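Local coordinates for sulfur oxidation protein soxB (Thermus thermophilus, PDB 2WDD) that probably hydrolyses the sulfur-sulfur bond of cysteine S-thiosulfonate with a two-manganese site, releasing sulfate in the Sox pathway of sulfur oxidation, at residues A125-G130 / G156-V161; F184-I189 / G216-Y221; P200-H205 / D248-E253; A257-S262 / I279-S284. One frame throughout, in Å; residues are numbered along the deposited sequence. Where two conformers were deposited one is given.

Contact 1. Residues A125-G130 / G156-V161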
loop_
_atom_site.group_PDB
_atom_site.type_symbol
_atom_site.label_atom_id
_atom_site.label_comp_id
_atom_site.label_asym_id
_atom_site.label_seq_id
_atom_site.Cartn_x
_atom_site.Cartn_y
_atom_site.Cartn_z
ATOM N N ALA A 125 -8.020 -6.216 24.154
ATOM C CA ALA A 125 -7.833 -5.825 22.759
ATOM C C ALA A 125 -6.689 -4.838 22.541
ATOM O O ALA A 125 -6.469 -3.928 23.345
ATOM C CB ALA A 125 -9.117 -5.271 22.192
ATOM N N LEU A 126 -5.978 -5.019 21.432
ATOM C CA LEU A 126 -4.893 -4.122 21.061
ATOM C C LEU A 126 -5.173 -3.628 19.657
ATOM O O LEU A 126 -5.620 -4.404 18.807
ATOM C CB LEU A 126 -3.546 -4.852 21.075
ATOM C CG LEU A 126 -2.993 -5.254 22.443
ATOM C CD1 LEU A 126 -1.725 -6.097 22.263
ATOM C CD2 LEU A 126 -2.711 -4.006 23.298
ATOM N N VAL A 127 -4.953 -2.331 19.441
ATOM C CA VAL A 127 -5.144 -1.705 18.140
ATOM C C VAL A 127 -3.756 -1.524 17.543
ATOM O O VAL A 127 -2.916 -0.799 18.094
ATOM C CB VAL A 127 -5.898 -0.371 18.270
ATOM C CG1 VAL A 127 -6.034 0.286 16.897
ATOM C CG2 VAL A 127 -7.285 -0.593 18.889
ATOM N N LEU A 128 -3.510 -2.205 16.428
ATOM C CA LEU A 128 -2.185 -2.205 15.823
ATOM C C LEU A 128 -2.253 -1.655 14.423
ATOM O O LEU A 128 -3.083 -2.089 13.623
ATOM C CB LEU A 128 -1.650 -3.629 15.776
ATOM C CG LEU A 128 -1.589 -4.295 17.157
ATOM C CD1 LEU A 128 -1.112 -5.723 17.011
ATOM C CD2 LEU A 128 -0.667 -3.500 18.082
ATOM N N ASP A 129 -1.374 -0.695 14.144
ATOM C CA ASP A 129 -1.303 -0.020 12.849
ATOM C C ASP A 129 -0.010 -0.426 12.134
ATOM O O ASP A 129 1.089 -0.263 12.669
ATOM C CB ASP A 129 -1.322 1.478 13.108
ATOM C CG ASP A 129 -1.242 2.296 11.842
ATOM O OD1 ASP A 129 -1.056 1.716 10.748
ATOM O OD2 ASP A 129 -1.413 3.521 11.952
ATOM N N GLY A 130 -0.142 -1.011 10.945
ATOM C CA GLY A 130 1.006 -1.507 10.210
ATOM C C GLY A 130 1.856 -0.501 9.450
ATOM O O GLY A 130 2.804 -0.908 8.778
ATOM N N GLY A 156 -7.074 5.696 19.350
ATOM C CA GLY A 156 -6.278 5.062 20.386
ATOM C C GLY A 156 -5.469 3.898 19.832
ATOM O O GLY A 156 -5.772 2.739 20.095
ATOM N N VAL A 157 -4.451 4.206 19.035
ATOM C CA VAL A 157 -3.607 3.178 18.430
ATOM C C VAL A 157 -2.511 2.789 19.413
ATOM O O VAL A 157 -1.794 3.656 19.915
ATOM C CB VAL A 157 -2.991 3.698 17.116
ATOM C CG1 VAL A 157 -1.964 2.704 16.565
ATOM C CG2 VAL A 157 -4.084 3.999 16.094
ATOM N N ASP A 158 -2.374 1.500 19.709
ATOM C CA ASP A 158 -1.370 1.064 20.677
ATOM C C ASP A 158 0.048 1.021 20.126
ATOM O O ASP A 158 1.005 1.360 20.825
ATOM C CB ASP A 158 -1.733 -0.303 21.232
ATOM C CG ASP A 158 -2.991 -0.267 22.056
ATOM O OD1 ASP A 158 -3.015 0.456 23.077
ATOM O OD2 ASP A 158 -3.981 -0.894 21.649
ATOM N N HIS A 159 0.193 0.561 18.889
ATOM C CA HIS A 159 1.507 0.482 18.262
ATOM C C HIS A 159 1.408 0.773 16.779
ATOM O O HIS A 159 0.362 0.563 16.164
ATOM C CB HIS A 159 2.092 -0.924 18.383
ATOM C CG HIS A 159 2.384 -1.345 19.788
ATOM N ND1 HIS A 159 3.296 -0.684 20.586
ATOM C CD2 HIS A 159 1.927 -2.389 20.520
ATOM C CE1 HIS A 159 3.366 -1.290 21.761
ATOM N NE2 HIS A 159 2.554 -2.331 21.742
ATOM N N MET A 160 2.524 1.211 16.201
ATOM C CA MET A 160 2.621 1.363 14.759
ATOM C C MET A 160 4.064 1.113 14.356
ATOM O O MET A 160 4.989 1.167 15.192
ATOM C CB MET A 160 2.164 2.739 14.273
ATOM C CG MET A 160 3.256 3.798 14.252
ATOM S SD MET A 160 2.649 5.411 13.571
ATOM C CE MET A 160 2.790 5.105 11.782
ATOM N N VAL A 161 4.242 0.767 13.082
ATOM C CA VAL A 161 5.550 0.639 12.468
ATOM C C VAL A 161 5.563 1.620 11.287
ATOM O O VAL A 161 4.633 2.432 11.149
ATOM C CB VAL A 161 5.932 -0.801 12.100
ATOM C CG1 VAL A 161 6.033 -1.648 13.376
ATOM C CG2 VAL A 161 4.945 -1.417 11.115
HETATM O O HOH W 1 -6.306 -1.256 22.845
#

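Contact 2. Residues F184-I189 / G216-Y221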
loop_
_atom_site.group_PDB
_atom_site.type_symbol
_atom_site.label_atom_id
_atom_site.label_comp_id
_atom_site.label_asym_id
_atom_site.label_seq_id
_atom_site.Cartn_x
_atom_site.Cartn_y
_atom_site.Cartn_z
ATOM N N PHE A 184 5.674 3.564 19.259
ATOM C CA PHE A 184 6.297 3.210 17.986
ATOM C C PHE A 184 7.326 2.104 18.210
ATOM O O PHE A 184 8.147 2.194 19.123
ATOM C CB PHE A 184 6.987 4.450 17.385
ATOM C CG PHE A 184 7.539 4.228 16.000
ATOM C CD1 PHE A 184 6.757 4.482 14.888
ATOM C CD2 PHE A 184 8.823 3.744 15.811
ATOM C CE1 PHE A 184 7.235 4.254 13.610
ATOM C CE2 PHE A 184 9.315 3.511 14.536
ATOM C CZ PHE A 184 8.517 3.767 13.431
ATOM N N LEU A 185 7.270 1.060 17.388
ATOM C CA LEU A 185 8.199 -0.062 17.502
ATOM C C LEU A 185 8.974 -0.267 16.206
ATOM O O LEU A 185 8.423 -0.094 15.120
ATOM C CB LEU A 185 7.431 -1.360 17.796
ATOM C CG LEU A 185 6.571 -1.411 19.052
ATOM C CD1 LEU A 185 5.779 -2.717 19.100
ATOM C CD2 LEU A 185 7.447 -1.263 20.299
ATOM N N SER A 186 10.224 -0.702 16.328
ATOM C CA SER A 186 11.043 -1.077 15.179
ATOM C C SER A 186 12.361 -1.656 15.653
ATOM O O SER A 186 13.141 -0.967 16.312
ATOM C CB SER A 186 11.288 0.105 14.235
ATOM O OG SER A 186 10.177 0.314 13.365
ATOM N N TYR A 187 12.609 -2.923 15.341
ATOM C CA TYR A 187 13.864 -3.554 15.738
ATOM C C TYR A 187 14.984 -3.116 14.795
ATOM O O TYR A 187 16.169 -3.168 15.147
ATOM C CB TYR A 187 13.738 -5.091 15.683
ATOM C CG TYR A 187 14.000 -5.663 14.300
ATOM C CD1 TYR A 187 15.282 -6.053 13.914
ATOM C CD2 TYR A 187 12.992 -5.705 13.346
ATOM C CE1 TYR A 187 15.539 -6.527 12.636
ATOM C CE2 TYR A 187 13.244 -6.151 12.054
ATOM C CZ TYR A 187 14.512 -6.570 11.705
ATOM O OH TYR A 187 14.761 -7.008 10.426
ATOM N N ASN A 188 14.608 -2.689 13.587
ATOM C CA ASN A 188 15.574 -2.437 12.530
ATOM C C ASN A 188 16.082 -1.034 12.225
ATOM O O ASN A 188 17.015 -0.893 11.434
ATOM C CB ASN A 188 15.153 -3.137 11.228
ATOM C CG ASN A 188 13.818 -2.640 10.692
ATOM O OD1 ASN A 188 12.858 -2.418 11.442
ATOM N ND2 ASN A 188 13.754 -2.452 9.375
ATOM N N ILE A 189 15.463 -0.012 12.801
ATOM C CA ILE A 189 15.895 1.358 12.545
ATOM C C ILE A 189 17.018 1.647 13.537
ATOM O O ILE A 189 16.784 1.718 14.741
ATOM C CB ILE A 189 14.735 2.353 12.670
ATOM C CG1 ILE A 189 13.644 2.009 11.643
ATOM C CG2 ILE A 189 15.220 3.796 12.427
ATOM C CD1 ILE A 189 12.362 2.788 11.809
ATOM N N GLY A 216 8.120 -5.004 16.336
ATOM C CA GLY A 216 7.903 -4.206 15.143
ATOM C C GLY A 216 9.033 -4.268 14.129
ATOM O O GLY A 216 10.212 -4.344 14.475
ATOM N N ALA A 217 8.664 -4.202 12.857
ATOM C CA ALA A 217 9.644 -4.151 11.772
ATOM C C ALA A 217 9.207 -3.116 10.749
ATOM O O ALA A 217 8.090 -3.175 10.242
ATOM C CB ALA A 217 9.813 -5.504 11.107
ATOM N N SER A 218 10.065 -2.129 10.507
ATOM C CA SER A 218 9.790 -1.119 9.487
ATOM C C SER A 218 10.369 -1.566 8.138
ATOM O O SER A 218 11.207 -2.464 8.064
ATOM C CB SER A 218 10.367 0.233 9.898
ATOM O OG SER A 218 9.545 0.834 10.879
ATOM N N TYR A 219 9.921 -0.931 7.061
ATOM C CA TYR A 219 10.359 -1.314 5.719
ATOM C C TYR A 219 11.875 -1.236 5.602
ATOM O O TYR A 219 12.462 -0.194 5.878
ATOM C CB TYR A 219 9.721 -0.378 4.697
ATOM C CG TYR A 219 9.926 -0.792 3.258
ATOM C CD1 TYR A 219 9.582 -2.064 2.818
ATOM C CD2 TYR A 219 10.399 0.119 2.325
ATOM C CE1 TYR A 219 9.754 -2.440 1.496
ATOM C CE2 TYR A 219 10.563 -0.246 0.992
ATOM C CZ TYR A 219 10.227 -1.510 0.584
ATOM O OH TYR A 219 10.382 -1.860 -0.749
ATOM N N PRO A 220 12.523 -2.324 5.159
ATOM C CA PRO A 220 13.998 -2.326 5.099
ATOM C C PRO A 220 14.623 -1.563 3.938
ATOM O O PRO A 220 15.839 -1.329 3.932
ATOM C CB PRO A 220 14.350 -3.814 4.983
ATOM C CG PRO A 220 13.110 -4.472 4.466
ATOM C CD PRO A 220 11.957 -3.681 5.005
ATOM N N TYR A 221 13.811 -1.183 2.957
ATOM C CA TYR A 221 14.344 -0.544 1.762
ATOM C C TYR A 221 14.041 0.939 1.619
ATOM O O TYR A 221 14.030 1.483 0.512
ATOM C CB TYR A 221 13.919 -1.332 0.524
ATOM C CG TYR A 221 14.212 -2.809 0.656
ATOM C CD1 TYR A 221 15.520 -3.269 0.771
ATOM C CD2 TYR A 221 13.185 -3.741 0.713
ATOM C CE1 TYR A 221 15.794 -4.623 0.908
ATOM C CE2 TYR A 221 13.452 -5.098 0.830
ATOM C CZ TYR A 221 14.758 -5.530 0.927
ATOM O OH TYR A 221 15.030 -6.874 1.070
#

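Contact 3. Residues P200-H205 / D248-E253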
loop_
_atom_site.group_PDB
_atom_site.type_symbol
_atom_site.label_atom_id
_atom_site.label_comp_id
_atom_site.label_asym_id
_atom_site.label_seq_id
_atom_site.Cartn_x
_atom_site.Cartn_y
_atom_site.Cartn_z
ATOM N N PRO A 200 12.170 1.121 20.531
ATOM C CA PRO A 200 12.070 -0.217 21.122
ATOM C C PRO A 200 11.723 -1.242 20.043
ATOM O O PRO A 200 10.955 -0.953 19.122
ATOM C CB PRO A 200 10.902 -0.078 22.107
ATOM C CG PRO A 200 10.801 1.393 22.396
ATOM C CD PRO A 200 11.195 2.064 21.105
ATOM N N ALA A 201 12.277 -2.444 20.168
ATOM C CA ALA A 201 12.008 -3.509 19.201
ATOM C C ALA A 201 10.648 -4.135 19.452
ATOM O O ALA A 201 9.976 -4.572 18.516
ATOM C CB ALA A 201 13.082 -4.580 19.276
ATOM N N TYR A 202 10.259 -4.228 20.720
ATOM C CA TYR A 202 9.000 -4.881 21.062
ATOM C C TYR A 202 8.411 -4.393 22.378
ATOM O O TYR A 202 9.072 -3.696 23.157
ATOM C CB TYR A 202 9.207 -6.408 21.140
ATOM C CG TYR A 202 10.121 -6.854 22.272
ATOM C CD1 TYR A 202 9.640 -6.982 23.566
ATOM C CD2 TYR A 202 11.459 -7.143 22.036
ATOM C CE1 TYR A 202 10.474 -7.372 24.606
ATOM C CE2 TYR A 202 12.307 -7.517 23.067
ATOM C CZ TYR A 202 11.807 -7.636 24.346
ATOM O OH TYR A 202 12.653 -8.025 25.358
ATOM N N ARG A 203 7.155 -4.758 22.613
ATOM C CA ARG A 203 6.480 -4.460 23.872
ATOM C C ARG A 203 5.705 -5.705 24.284
ATOM O O ARG A 203 5.014 -6.294 23.463
ATOM C CB ARG A 203 5.522 -3.279 23.743
ATOM C CG ARG A 203 4.754 -2.969 25.032
ATOM C CD ARG A 203 5.697 -2.573 26.170
ATOM N NE ARG A 203 6.690 -1.619 25.691
ATOM C CZ ARG A 203 7.964 -1.592 26.069
ATOM N NH1 ARG A 203 8.409 -2.424 27.001
ATOM N NH2 ARG A 203 8.784 -0.697 25.541
ATOM N N ILE A 204 5.813 -6.094 25.552
ATOM C CA ILE A 204 5.070 -7.244 26.059
ATOM C C ILE A 204 3.810 -6.754 26.746
ATOM O O ILE A 204 3.846 -5.811 27.543
ATOM C CB ILE A 204 5.922 -8.129 26.987
ATOM C CG1 ILE A 204 7.066 -8.778 26.207
ATOM C CG2 ILE A 204 5.048 -9.213 27.642
ATOM C CD1 ILE A 204 8.126 -9.411 27.089
ATOM N N HIS A 205 2.687 -7.379 26.412
ATOM C CA HIS A 205 1.396 -7.011 26.966
ATOM C C HIS A 205 0.796 -8.168 27.747
ATOM O O HIS A 205 0.855 -9.312 27.313
ATOM C CB HIS A 205 0.433 -6.663 25.838
ATOM C CG HIS A 205 0.777 -5.391 25.130
ATOM N ND1 HIS A 205 0.268 -4.168 25.511
ATOM C CD2 HIS A 205 1.566 -5.156 24.054
ATOM C CE1 HIS A 205 0.752 -3.228 24.715
ATOM N NE2 HIS A 205 1.544 -3.801 23.826
ATOM N N ASP A 248 13.913 -13.797 20.735
ATOM C CA ASP A 248 14.439 -14.583 21.851
ATOM C C ASP A 248 14.371 -13.798 23.163
ATOM O O ASP A 248 13.984 -14.338 24.208
ATOM C CB ASP A 248 15.880 -15.024 21.571
ATOM C CG ASP A 248 15.970 -16.086 20.474
ATOM O OD1 ASP A 248 14.939 -16.725 20.173
ATOM O OD2 ASP A 248 17.075 -16.297 19.926
ATOM N N LYS A 249 14.747 -12.524 23.110
ATOM C CA LYS A 249 14.736 -11.690 24.305
ATOM C C LYS A 249 13.330 -11.536 24.874
ATOM O O LYS A 249 13.125 -11.654 26.082
ATOM C CB LYS A 249 15.368 -10.324 24.024
ATOM C CG LYS A 249 15.526 -9.447 25.260
ATOM C CD LYS A 249 16.173 -8.113 24.908
ATOM C CE LYS A 249 16.083 -7.133 26.067
ATOM N NZ LYS A 249 16.695 -5.818 25.731
ATOM N N ALA A 250 12.352 -11.292 24.006
ATOM C CA ALA A 250 10.975 -11.160 24.461
ATOM C C ALA A 250 10.563 -12.431 25.209
ATOM O O ALA A 250 9.888 -12.369 26.234
ATOM C CB ALA A 250 10.042 -10.918 23.273
ATOM N N ARG A 251 10.955 -13.581 24.670
ATOM C CA ARG A 251 10.615 -14.862 25.289
ATOM C C ARG A 251 11.350 -15.063 26.609
ATOM O O ARG A 251 10.787 -15.594 27.566
ATOM C CB ARG A 251 10.869 -16.012 24.319
ATOM C CG ARG A 251 9.737 -16.185 23.300
ATOM C CD ARG A 251 9.998 -17.325 22.315
ATOM N NE ARG A 251 8.996 -17.345 21.248
ATOM C CZ ARG A 251 7.720 -17.663 21.430
ATOM N NH1 ARG A 251 7.285 -18.012 22.632
ATOM N NH2 ARG A 251 6.875 -17.625 20.411
ATOM N N ALA A 252 12.586 -14.583 26.679
ATOM C CA ALA A 252 13.362 -14.680 27.917
ATOM C C ALA A 252 12.766 -13.781 28.996
ATOM O O ALA A 252 12.885 -14.066 30.190
ATOM C CB ALA A 252 14.810 -14.332 27.667
ATOM N N GLU A 253 12.093 -12.713 28.574
ATOM C CA GLU A 253 11.447 -11.805 29.509
ATOM C C GLU A 253 10.054 -12.289 29.896
ATOM O O GLU A 253 9.353 -11.630 30.668
ATOM C CB GLU A 253 11.400 -10.381 28.943
ATOM C CG GLU A 253 12.773 -9.743 28.843
ATOM C CD GLU A 253 12.713 -8.265 28.523
ATOM O OE1 GLU A 253 11.743 -7.843 27.859
ATOM O OE2 GLU A 253 13.637 -7.528 28.931
#

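Contact 4. Residues A257-S262 / I279-S284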
loop_
_atom_site.group_PDB
_atom_site.type_symbol
_atom_site.label_atom_id
_atom_site.label_comp_id
_atom_site.label_asym_id
_atom_site.label_seq_id
_atom_site.Cartn_x
_atom_site.Cartn_y
_atom_site.Cartn_z
ATOM N N ALA A 257 3.785 -15.767 23.595
ATOM C CA ALA A 257 3.541 -15.707 22.157
ATOM C C ALA A 257 4.172 -14.455 21.581
ATOM O O ALA A 257 4.307 -13.454 22.276
ATOM C CB ALA A 257 2.048 -15.719 21.868
ATOM N N VAL A 258 4.551 -14.520 20.310
ATOM C CA VAL A 258 5.209 -13.394 19.660
ATOM C C VAL A 258 4.524 -13.034 18.347
ATOM O O VAL A 258 4.347 -13.884 17.479
ATOM C CB VAL A 258 6.709 -13.694 19.440
ATOM C CG1 VAL A 258 7.381 -12.577 18.617
ATOM C CG2 VAL A 258 7.421 -13.878 20.783
ATOM N N VAL A 259 4.137 -11.773 18.224
ATOM C CA VAL A 259 3.492 -11.261 17.019
ATOM C C VAL A 259 4.436 -10.244 16.390
ATOM O O VAL A 259 4.889 -9.332 17.079
ATOM C CB VAL A 259 2.154 -10.566 17.364
ATOM C CG1 VAL A 259 1.483 -10.006 16.095
ATOM C CG2 VAL A 259 1.225 -11.514 18.119
ATOM N N LEU A 260 4.714 -10.384 15.095
ATOM C CA LEU A 260 5.548 -9.406 14.398
ATOM C C LEU A 260 4.624 -8.465 13.619
ATOM O O LEU A 260 3.914 -8.915 12.737
ATOM C CB LEU A 260 6.520 -10.085 13.422
ATOM C CG LEU A 260 7.388 -9.117 12.598
ATOM C CD1 LEU A 260 8.400 -8.414 13.513
ATOM C CD2 LEU A 260 8.105 -9.844 11.482
ATOM N N LEU A 261 4.610 -7.181 13.984
ATOM C CA LEU A 261 3.834 -6.144 13.291
ATOM C C LEU A 261 4.823 -5.643 12.245
ATOM O O LEU A 261 5.794 -4.960 12.574
ATOM C CB LEU A 261 3.493 -5.004 14.259
ATOM C CG LEU A 261 2.696 -3.807 13.735
ATOM C CD1 LEU A 261 1.367 -4.242 13.125
ATOM C CD2 LEU A 261 2.463 -2.832 14.877
ATOM N N SER A 262 4.641 -6.102 11.012
ATOM C CA SER A 262 5.623 -5.906 9.956
ATOM C C SER A 262 5.268 -4.971 8.817
ATOM O O SER A 262 4.123 -4.928 8.349
ATOM C CB SER A 262 5.880 -7.276 9.319
ATOM O OG SER A 262 6.943 -7.232 8.387
ATOM N N ILE A 279 8.404 -16.839 15.857
ATOM C CA ILE A 279 7.392 -15.853 15.489
ATOM C C ILE A 279 6.105 -16.645 15.283
ATOM O O ILE A 279 6.047 -17.514 14.417
ATOM C CB ILE A 279 7.747 -15.065 14.219
ATOM C CG1 ILE A 279 9.052 -14.285 14.426
ATOM C CG2 ILE A 279 6.610 -14.127 13.884
ATOM C CD1 ILE A 279 9.464 -13.456 13.223
ATOM N N ASP A 280 5.092 -16.360 16.088
ATOM C CA ASP A 280 3.838 -17.098 16.015
ATOM C C ASP A 280 2.847 -16.530 15.015
ATOM O O ASP A 280 2.086 -17.268 14.395
ATOM C CB ASP A 280 3.203 -17.196 17.397
ATOM C CG ASP A 280 4.139 -17.830 18.410
ATOM O OD1 ASP A 280 4.677 -18.922 18.108
ATOM O OD2 ASP A 280 4.424 -17.182 19.443
ATOM N N LEU A 281 2.859 -15.213 14.862
ATOM C CA LEU A 281 1.939 -14.554 13.962
ATOM C C LEU A 281 2.648 -13.342 13.381
ATOM O O LEU A 281 3.393 -12.665 14.091
ATOM C CB LEU A 281 0.724 -14.067 14.752
ATOM C CG LEU A 281 -0.284 -13.151 14.045
ATOM C CD1 LEU A 281 -0.973 -13.914 12.917
ATOM C CD2 LEU A 281 -1.321 -12.594 15.037
ATOM N N ILE A 282 2.404 -13.073 12.103
ATOM C CA ILE A 282 2.941 -11.879 11.440
ATOM C C ILE A 282 1.738 -11.129 10.886
ATOM O O ILE A 282 0.909 -11.731 10.193
ATOM C CB ILE A 282 3.929 -12.190 10.280
ATOM C CG1 ILE A 282 5.178 -12.900 10.804
ATOM C CG2 ILE A 282 4.363 -10.873 9.591
ATOM C CD1 ILE A 282 6.083 -13.460 9.720
ATOM N N LEU A 283 1.661 -9.833 11.191
ATOM C CA LEU A 283 0.640 -8.919 10.677
ATOM C C LEU A 283 1.436 -8.199 9.574
ATOM O O LEU A 283 2.326 -7.386 9.857
ATOM C CB LEU A 283 0.170 -7.958 11.777
ATOM C CG LEU A 283 -0.516 -8.695 12.944
ATOM C CD1 LEU A 283 -0.913 -7.745 14.067
ATOM C CD2 LEU A 283 -1.731 -9.522 12.448
ATOM N N SER A 284 1.149 -8.576 8.329
ATOM C CA SER A 284 1.903 -8.118 7.161
ATOM C C SER A 284 1.337 -6.920 6.421
ATOM O O SER A 284 0.310 -7.026 5.743
ATOM C CB SER A 284 2.060 -9.265 6.144
ATOM O OG SER A 284 2.816 -10.353 6.647
#

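Contact 1. Residues A125-G130 / G156-V161
The His159 ring meets Leu128 at its edge. Leu128 CD2 lies in the ring plane, 3.7 Å from His159 CD2. Because both residues hold CG anti to the carbonyl carbon (chi1 -57° in Leu128, -65° in His159), the two side chains run side by side and lean the same way. The His205 ring meets the His159 ring steeply, the planes about 75° apart. Both nitrogens of the ring are used elsewhere: His159 NE2 bonds His205 NE2, and His159 ND1 bonds Glu183 O. These bonds fix the rotation of the ring.

The second flat group is the carboxylate of Asp158. Its OD2 takes the N-H of Val127 on the anti lone pair, 2.8 Å from Val127 N and almost straight. A water donates to the same OD2 and to Ala125 O, so the water links the carboxylate to Ala125. Leu126 CD2 packs 3.7 Å from Asp158 OD2, the two side chains crossing at about a right angle. Val127 O accepts from Asp158 N at 2.9 Å and only weakly from His159 N. The aspartate thus stands in for a backbone carbonyl where the strand pairing begins.

Beyond it the pairing is parallel. Asp129 N bonds His159 O at 2.9 Å. On the other side of the sheet from His159, Val157 CG1 packs on Asp129 CB, and Asp129 OD2 is held by Gln152 and Thr133.

Strand 124-129 lies between strands 29-34 and 159-160 in one sheet. Helix 104-120 covers Ala125 and Val127, while Leu128 and His159 face Leu261 of strand 257-262. Gly130 O bonds His263, a manganese ligand.

Contact 2. Residues F184-I189 / G216-Y221
Asn188 turns its amide toward the backbone of Ser218 and grips it twice. Its CG sits between the backbone N and the carbonyl carbon (chi1 62°), which brings the amide up to the strand end. Asn188 OD1 takes the N-H of Ser218 at 3.0 Å, in the amide's carbonyl plane and on a lone pair. Asn188 ND2 gives a hydrogen to Ser218 O at 2.9 Å, meeting it from above the plane of the Ser218 carbonyl and not on a lone pair. The two bonds hold the amide in one rotation, and ND2 has a further partner in Phe236 O.

Tyr187 presents its ring edge to the last residues of strand 210-217. Gly216 O and Ala217 CB both lie near the ring plane, with Ala217 CB 3.6 Å from Tyr187 CE2. One ring face is filled by its own neighbour, Asn188 CB. Tyr187 N also bonds Gly216 O at 2.9 Å.

The two serines meet through their hydroxyls, Ser186 OG lying 2.6 Å from Ser218 OG. Ser186 OG also donates to Leu185 O, and Ser218 OG bonds Ser162. Ile189 CD1 packs 3.6 Å from Ser218 OG. Leu185 CB comes close over Gly216 CA.

The loop after strand 183-184 thus closes on the end of strand 210-217, where Tyr219 goes on to stack on the manganese ligand His286. Tyr187 rests on helix 240-252, Leu185 packs on His159 of strand 159-160, and Ala217 bonds Leu261 of strand 257-262.

Contact 3. Residues P200-H205 / D248-E253
Tyr202 and Ala250 form a CH-pi contact. Ala250 CB stands almost directly over the centre of the Tyr202 ring. The nearest ring atom, Tyr202 CE1, is 3.8 Å from Ala250 CB. The methyl group therefore meets the ring squarely on one face. With CG between the backbone N and the carbonyl carbon (chi1 66°), the tyrosine ring lies against the helix.

One hydrogen bond joins the segments. Tyr202 OH donates to Glu253 OE1 over 2.7 Å. The carboxylate oxygen lies near the plane of the ring, at its edge. The hydroxyl, in turn, meets that oxygen from above the carboxylate plane, and the ring and carboxylate planes stand 79° apart. The phenol bond helps to position the Glu253 carboxylate just past the end of the helix.

The remaining contacts are van der Waals packing. The extended chain of Lys249 passes the phenol oxygen, with Lys249 CG 3.2 Å from Tyr202 OH. Ile204 CD1 touches the helix backbone, 3.5 Å from Ala250 O, and reaches Glu253 CB at 3.9 Å.

Strand 202-207 is an outermost strand of its sheet, and helix 240-252 packs on the face that carries Tyr202 and Ile204. The helix and strand segments run 28° apart, with axes 9.6 Å from each other. Strand 210-217 comes next in the sheet: Tyr202 touches its Val215, and Ile204 and Ala250 both touch its Ala213.

Contact 4. Residues A257-S262 / I279-S284
Leu260 CB touches both Ile279 CG2 and Ile282 CG1 on one face of a parallel strand pair. On the other face, Leu283 CB meets Leu261 CD1. Val259 and Leu281 lie side by side there, their side chains pointing the same way. In one of two Val259 conformers, Val259 CG1 is 4.0 Å from Leu281 CD2 and also touches Leu283 CD1. This is the buried, regularly bonded part. Its backbone bonds are short: Leu260 N to Leu281 O is 2.8 Å, and Leu283 N to Leu260 O is 2.9 Å.

The more open end is at Asp280, which is partly exposed and lies before the regular strand. The Asp280 carboxylate takes the N-H of Val258, much as a strand carbonyl would. Asp280 OD2 accepts from Val258 N at 2.8 Å on its anti side, 20° out of plane. It also forms a salt bridge with Arg251, which would help hold the carboxylate charged. Val258 O receives two N-H groups, from Asp280 at 2.9 Å and from Leu281 at 3.3 Å.

The strands belong to a beta-alpha-beta unit with helix 266-273, whose Asp269 bonds Ser262 and, in one of its two conformers, Ser284. Strands 210-217 and 300-304 flank the pair. Val259 and Leu281 face Leu31 of strand 29-34 in the other sheet.

In the fold
The contacts follow the chain in the order 1, 2, 3, 4 by first segment, but contacts 2 and 3 interlock, their segments alternating. All the contact centres lie about 12 to 16 Å from one another. Contact 1 belongs to the sheet built on strands 29-34, 124-129 and 159-160. Contacts 2, 3 and 4 all reach the second sheet, through strands 202-207, 210-217, 257-262 and 281-284. Side chains of contacts 1 and 4 meet between the two sheets, as expected of the two-sheet metallophosphoesterase fold. Contacts 1, 2 and 4 lie toward the manganese site, near its ligands His163, His263 and His286. Contact 3 lies away from it.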